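Protein Pcdhgb2 (Mus musculus, PDB 5SZR) probably acts as a calcium-dependent cell-adhesion protein and may help establish and maintain specific neuronal connections, this chain holding its extracellular cadherin domains 3 to 6. Local coordinates at residues D284-R289 and D358-H363; V222-N227 and M311-G316. One frame throughout, in Å; residues are numbered along the deposited sequence.

Contact 1: residues D284-R289 and D358-H363; sequences DHEQLR and DADSGH. With CA (calcium ion), chain R; CA (calcium ion), chain Q; CA (calcium ion), chain P.
Glu286 and Asp360 both set CG beside their own backbone N (chi1 -80° and -63°), and Glu286 bends again at chi2, which carries the two carboxylates to the same calcium ion. Glu286 OE2 lies 2.4 Å from the calcium ion of chain Q and Asp360 OD1 2.5 Å from it, while Glu286 OE1 makes a longer bond to the same ion. The two acids meet at an oblique angle, their carboxylate planes 62° apart; OE2 and OD1 come close because both bind the one ion, whose charge probably offsets theirs. Each acid also bridges to a second ion. Glu286 OE1 reaches the calcium ion of chain P at 2.3 Å, where Asp284 OD1 and two waters join it, and Asp360 OD2 binds the calcium ion of chain R together with both oxygens of Asp358. Each loop is braced by an Asx turn: Glu286 N donates to Asp284 OD1 from above the carboxylate plane, and Asp360 N to the anti lone pair of Asp358 OD1. Beside the metals, Glu286 CG packs 3.3 Å from Ala359 O. The edge of the His285 ring offers NE2 to Ser361 OG at 3.3 Å, a weak bond whose donor could be either group; the other ring nitrogen, ND1, is hydrogen-bonded to Val315 O, and this should help hold the ring's rotation. Glu226, Asp317, Arg318 O and Asp320 complete the shell of the chain Q ion, and Asn319, Asn321 O, Asn364 O and Asp411 that of the chain R ion. Three calcium ions strung between acidic loops of successive domains form the interdomain calcium site of cadherins, with Asp284 and Glu286 supplied by the domain on one side and the Asp358-Ala359-Asp360 DAD motif by the next.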
loop_
_atom_site.group_PDB
_atom_site.type_symbol
_atom_site.label_atom_id
_atom_site.label_comp_id
_atom_site.label_asym_id
_atom_site.label_seq_id
_atom_site.Cartn_x
_atom_site.Cartn_y
_atom_site.Cartn_z
ATOM N N ASP A 284 20.781 35.611 4.253
ATOM C CA ASP A 284 21.720 36.442 5.004
ATOM C C ASP A 284 21.415 36.255 6.484
ATOM O O ASP A 284 20.406 36.769 6.983
ATOM C CB ASP A 284 21.604 37.909 4.581
ATOM C CG ASP A 284 22.513 38.837 5.371
ATOM O OD1 ASP A 284 23.453 38.364 6.045
ATOM O OD2 ASP A 284 22.296 40.067 5.299
ATOM N N HIS A 285 22.280 35.510 7.179
ATOM C CA HIS A 285 22.050 35.196 8.588
ATOM C C HIS A 285 21.905 36.455 9.433
ATOM O O HIS A 285 21.206 36.442 10.453
ATOM C CB HIS A 285 23.193 34.326 9.117
ATOM C CG HIS A 285 23.160 34.110 10.599
ATOM N ND1 HIS A 285 22.465 33.073 11.184
ATOM C CD2 HIS A 285 23.745 34.790 11.613
ATOM C CE1 HIS A 285 22.620 33.127 12.496
ATOM N NE2 HIS A 285 23.391 34.160 12.782
ATOM N N GLU A 286 22.543 37.549 9.025
ATOM C CA GLU A 286 22.472 38.778 9.801
ATOM C C GLU A 286 21.114 39.466 9.686
ATOM O O GLU A 286 20.759 40.246 10.575
ATOM C CB GLU A 286 23.598 39.719 9.377
ATOM C CG GLU A 286 24.964 39.381 9.993
ATOM C CD GLU A 286 25.557 38.069 9.494
ATOM O OE1 GLU A 286 25.609 37.862 8.269
ATOM O OE2 GLU A 286 25.983 37.248 10.331
ATOM N N GLN A 287 20.349 39.193 8.625
ATOM C CA GLN A 287 19.002 39.736 8.506
ATOM C C GLN A 287 17.954 38.806 9.113
ATOM O O GLN A 287 17.070 39.266 9.841
ATOM C CB GLN A 287 18.670 40.025 7.038
ATOM C CG GLN A 287 19.390 41.242 6.468
ATOM C CD GLN A 287 19.085 42.517 7.236
ATOM O OE1 GLN A 287 17.929 42.808 7.547
ATOM N NE2 GLN A 287 20.125 43.280 7.554
ATOM N N LEU A 288 18.038 37.508 8.836
ATOM C CA LEU A 288 17.047 36.558 9.323
ATOM C C LEU A 288 17.721 35.238 9.661
ATOM O O LEU A 288 18.394 34.644 8.814
ATOM C CB LEU A 288 15.944 36.336 8.282
ATOM C CG LEU A 288 14.775 35.426 8.665
ATOM C CD1 LEU A 288 14.047 35.962 9.894
ATOM C CD2 LEU A 288 13.828 35.302 7.488
ATOM N N ARG A 289 17.529 34.782 10.896
ATOM C CA ARG A 289 18.151 33.552 11.361
ATOM C C ARG A 289 17.307 32.316 11.092
ATOM O O ARG A 289 17.863 31.216 10.996
ATOM C CB ARG A 289 18.450 33.651 12.863
ATOM C CG ARG A 289 19.500 34.704 13.210
ATOM C CD ARG A 289 19.225 35.345 14.562
ATOM N NE ARG A 289 19.790 34.592 15.677
ATOM C CZ ARG A 289 20.791 35.025 16.438
ATOM N NH1 ARG A 289 21.337 36.210 16.208
ATOM N NH2 ARG A 289 21.241 34.277 17.435
ATOM N N ASP A 358 31.835 42.924 15.613
ATOM C CA ASP A 358 31.794 41.933 14.539
ATOM C C ASP A 358 30.340 41.565 14.288
ATOM O O ASP A 358 29.639 41.150 15.215
ATOM C CB ASP A 358 32.618 40.695 14.911
ATOM C CG ASP A 358 32.948 39.825 13.716
ATOM O OD1 ASP A 358 32.016 39.381 13.015
ATOM O OD2 ASP A 358 34.146 39.581 13.473
ATOM N N ALA A 359 29.891 41.712 13.039
ATOM C CA ALA A 359 28.481 41.528 12.707
ATOM C C ALA A 359 28.027 40.073 12.765
ATOM O O ALA A 359 26.815 39.820 12.725
ATOM C CB ALA A 359 28.192 42.094 11.314
ATOM N N ASP A 360 28.949 39.118 12.852
ATOM C CA ASP A 360 28.575 37.710 12.799
ATOM C C ASP A 360 28.114 37.207 14.162
ATOM O O ASP A 360 27.804 38.009 15.052
ATOM C CB ASP A 360 29.748 36.881 12.276
ATOM C CG ASP A 360 30.137 37.260 10.857
ATOM O OD1 ASP A 360 29.231 37.563 10.057
ATOM O OD2 ASP A 360 31.342 37.263 10.538
ATOM N N SER A 361 28.057 35.888 14.334
ATOM C CA SER A 361 27.597 35.269 15.570
ATOM C C SER A 361 28.560 34.163 15.983
ATOM O O SER A 361 29.397 33.713 15.197
ATOM C CB SER A 361 26.180 34.700 15.417
ATOM O OG SER A 361 25.269 35.706 15.015
ATOM N N GLY A 362 28.432 33.734 17.238
ATOM C CA GLY A 362 29.241 32.640 17.746
ATOM C C GLY A 362 30.726 32.896 17.608
ATOM O O GLY A 362 31.219 34.015 17.817
ATOM N N HIS A 363 31.462 31.840 17.244
ATOM C CA HIS A 363 32.905 31.981 17.075
ATOM C C HIS A 363 33.251 32.931 15.938
ATOM O O HIS A 363 34.318 33.550 15.955
ATOM C CB HIS A 363 33.545 30.613 16.838
ATOM C CG HIS A 363 33.659 29.779 18.076
ATOM N ND1 HIS A 363 32.617 29.020 18.563
ATOM C CD2 HIS A 363 34.692 29.590 18.930
ATOM C CE1 HIS A 363 33.004 28.395 19.661
ATOM N NE2 HIS A 363 34.259 28.726 19.907
HETATM CA CA CA R . 33.424 37.697 11.756
HETATM CA CA CA Q . 27.535 36.031 9.021
HETATM CA CA CA P . 25.730 37.753 5.965
HETATM O O HOH W 1 26.649 40.177 6.005
HETATM O O HOH W 2 25.058 37.819 3.663
#

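Contact 2: residues V222-N227 and M311-G316; sequences VHVAEN and MRVLVG. With CA (calcium ion), chain P; CA (calcium ion), chain Q.
Val222 O takes the N-H of Leu314 at 2.7 Å, nearly straight at 175°, and the CA of Val313 also approaches this oxygen, at 3.4 Å. The pattern repeats two residues on, where Gly316 N donates to Val224 O at 2.7 Å. In the other direction Val222 N and Val224 N donate to Arg312 O and Leu314 O, so that alternate residues of 222-225 bond through both N and O, as a parallel pair requires. Glu226 N extends the series past the end of its strand to Gly316 O, and Glu226 CB crowds that same oxygen at 3.0 Å. On one face of the sheet Val222 CG2, set beside its backbone N by chi1 -177°, touches Met311 CE at 3.7 Å, and Val224 CG2 crosses Val313 CG1 at 3.8 Å. From the facing sheet Ala235 of strand 232-240 packs on Val222 and Ile234 on Val224. On the other face His223 and Leu314 lie side by side, NE2 of the ring 3.7 Å from Leu314 CD1. Beyond the strands Glu226 sets CG anti to its backbone N (chi1 179°) and runs extended, sending OE2 to the calcium ion of chain P at 2.3 Å and OE1, by a longer bond, to that of chain Q, while Asn227 OD1 accepts from a water on the chain P ion. Strand 219-225 is an outer strand of its sheet, its partner 306-316 continuing antiparallel to 290-299. Parallel pairing of an early edge strand with the last strand, leading into a calcium-binding glutamate, is characteristic of the Greek-key beta-sandwich of a cadherin domain.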
loop_
_atom_site.group_PDB
_atom_site.type_symbol
_atom_site.label_atom_id
_atom_site.label_comp_id
_atom_site.label_asym_id
_atom_site.label_seq_id
_atom_site.Cartn_x
_atom_site.Cartn_y
_atom_site.Cartn_z
ATOM N N VAL A 222 15.470 22.064 8.788
ATOM C CA VAL A 222 16.435 22.169 7.701
ATOM C C VAL A 222 17.484 23.210 8.061
ATOM O O VAL A 222 17.154 24.274 8.595
ATOM C CB VAL A 222 15.736 22.531 6.374
ATOM C CG1 VAL A 222 16.737 22.556 5.226
ATOM C CG2 VAL A 222 14.610 21.548 6.091
ATOM N N HIS A 223 18.746 22.901 7.768
ATOM C CA HIS A 223 19.859 23.830 7.933
ATOM C C HIS A 223 20.356 24.261 6.560
ATOM O O HIS A 223 20.583 23.416 5.688
ATOM C CB HIS A 223 21.008 23.192 8.719
ATOM C CG HIS A 223 20.709 22.967 10.168
ATOM N ND1 HIS A 223 20.005 21.873 10.623
ATOM C CD2 HIS A 223 21.028 23.690 11.268
ATOM C CE1 HIS A 223 19.900 21.933 11.938
ATOM N NE2 HIS A 223 20.512 23.026 12.354
ATOM N N VAL A 224 20.521 25.570 6.364
ATOM C CA VAL A 224 21.011 26.125 5.103
ATOM C C VAL A 224 22.081 27.165 5.414
ATOM O O VAL A 224 21.803 28.164 6.088
ATOM C CB VAL A 224 19.892 26.762 4.262
ATOM C CG1 VAL A 224 20.406 27.091 2.870
ATOM C CG2 VAL A 224 18.682 25.859 4.189
ATOM N N ALA A 225 23.289 26.944 4.904
ATOM C CA ALA A 225 24.366 27.899 5.110
ATOM C C ALA A 225 24.065 29.201 4.380
ATOM O O ALA A 225 23.618 29.204 3.230
ATOM C CB ALA A 225 25.701 27.328 4.633
ATOM N N GLU A 226 24.301 30.305 5.081
ATOM C CA GLU A 226 24.187 31.647 4.531
ATOM C C GLU A 226 24.924 31.773 3.205
ATOM O O GLU A 226 25.859 31.016 2.920
ATOM C CB GLU A 226 24.749 32.628 5.559
ATOM C CG GLU A 226 24.756 34.081 5.214
ATOM C CD GLU A 226 25.244 34.899 6.385
ATOM O OE1 GLU A 226 26.247 34.504 7.014
ATOM O OE2 GLU A 226 24.592 35.908 6.706
ATOM N N ASN A 227 24.486 32.737 2.392
ATOM C CA ASN A 227 25.127 33.111 1.131
ATOM C C ASN A 227 25.056 32.000 0.092
ATOM O O ASN A 227 25.841 31.982 -0.864
ATOM C CB ASN A 227 26.579 33.550 1.351
ATOM C CG ASN A 227 26.686 34.697 2.335
ATOM O OD1 ASN A 227 25.840 35.590 2.354
ATOM N ND2 ASN A 227 27.723 34.673 3.165
ATOM N N MET A 311 7.733 22.771 8.304
ATOM C CA MET A 311 9.169 22.817 8.072
ATOM C C MET A 311 9.734 24.090 8.684
ATOM O O MET A 311 9.185 25.176 8.479
ATOM C CB MET A 311 9.502 22.762 6.581
ATOM C CG MET A 311 10.975 22.964 6.290
ATOM S SD MET A 311 11.372 22.937 4.538
ATOM C CE MET A 311 11.395 21.174 4.219
ATOM N N ARG A 312 10.820 23.951 9.436
ATOM C CA ARG A 312 11.576 25.090 9.937
ATOM C C ARG A 312 12.945 25.112 9.270
ATOM O O ARG A 312 13.613 24.077 9.170
ATOM C CB ARG A 312 11.723 25.040 11.459
ATOM C CG ARG A 312 12.564 26.179 12.011
ATOM C CD ARG A 312 12.598 26.187 13.530
ATOM N NE ARG A 312 11.358 26.691 14.116
ATOM C CZ ARG A 312 11.084 27.982 14.286
ATOM N NH1 ARG A 312 11.960 28.906 13.910
ATOM N NH2 ARG A 312 9.936 28.351 14.835
ATOM N N VAL A 313 13.351 26.287 8.806
ATOM C CA VAL A 313 14.609 26.463 8.093
ATOM C C VAL A 313 15.511 27.349 8.943
ATOM O O VAL A 313 15.144 28.484 9.274
ATOM C CB VAL A 313 14.381 27.067 6.698
ATOM C CG1 VAL A 313 15.705 27.282 5.984
ATOM C CG2 VAL A 313 13.462 26.158 5.882
ATOM N N LEU A 314 16.680 26.828 9.311
ATOM C CA LEU A 314 17.652 27.559 10.113
ATOM C C LEU A 314 18.762 28.069 9.204
ATOM O O LEU A 314 19.485 27.276 8.590
ATOM C CB LEU A 314 18.223 26.678 11.225
ATOM C CG LEU A 314 17.261 26.413 12.385
ATOM C CD1 LEU A 314 17.796 25.332 13.314
ATOM C CD2 LEU A 314 17.012 27.707 13.147
ATOM N N VAL A 315 18.882 29.387 9.107
ATOM C CA VAL A 315 19.915 30.011 8.289
ATOM C C VAL A 315 21.223 29.986 9.071
ATOM O O VAL A 315 21.311 30.541 10.171
ATOM C CB VAL A 315 19.519 31.443 7.906
ATOM C CG1 VAL A 315 20.627 32.108 7.105
ATOM C CG2 VAL A 315 18.212 31.430 7.124
ATOM N N GLY A 316 22.240 29.337 8.509
ATOM C CA GLY A 316 23.494 29.134 9.214
ATOM C C GLY A 316 24.428 30.327 9.072
ATOM O O GLY A 316 24.529 30.934 8.010
HETATM CA CA CA P . 25.730 37.753 5.965
HETATM CA CA CA Q . 27.535 36.031 9.021
HETATM O O HOH W 2 25.058 37.819 3.663
HETATM O O HOH W 1 26.649 40.177 6.005
#

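Overall arrangement
Contact 2 lies within a single cadherin domain, partly buried, whereas contact 1 is a surface contact joining that domain to the next. The difference shows in their chemistry: 222-227 and 311-316 are held by regular backbone bonds with valines and methionine packed inward, while 284-289 and 358-363 have no backbone bond between them and depend on carboxylates sharing metal. Their centres are 12 Å apart, and the calcium ions of chains P and Q belong to both. Glu226 joins the two, its OE2 standing 2.7 Å from Glu286 OE1 on the shared chain P ion. Strand 306-316 ends beside loop 284-289, and the residues just after it, Asp317 to Asn321, supply further ligands to the ions between the domains.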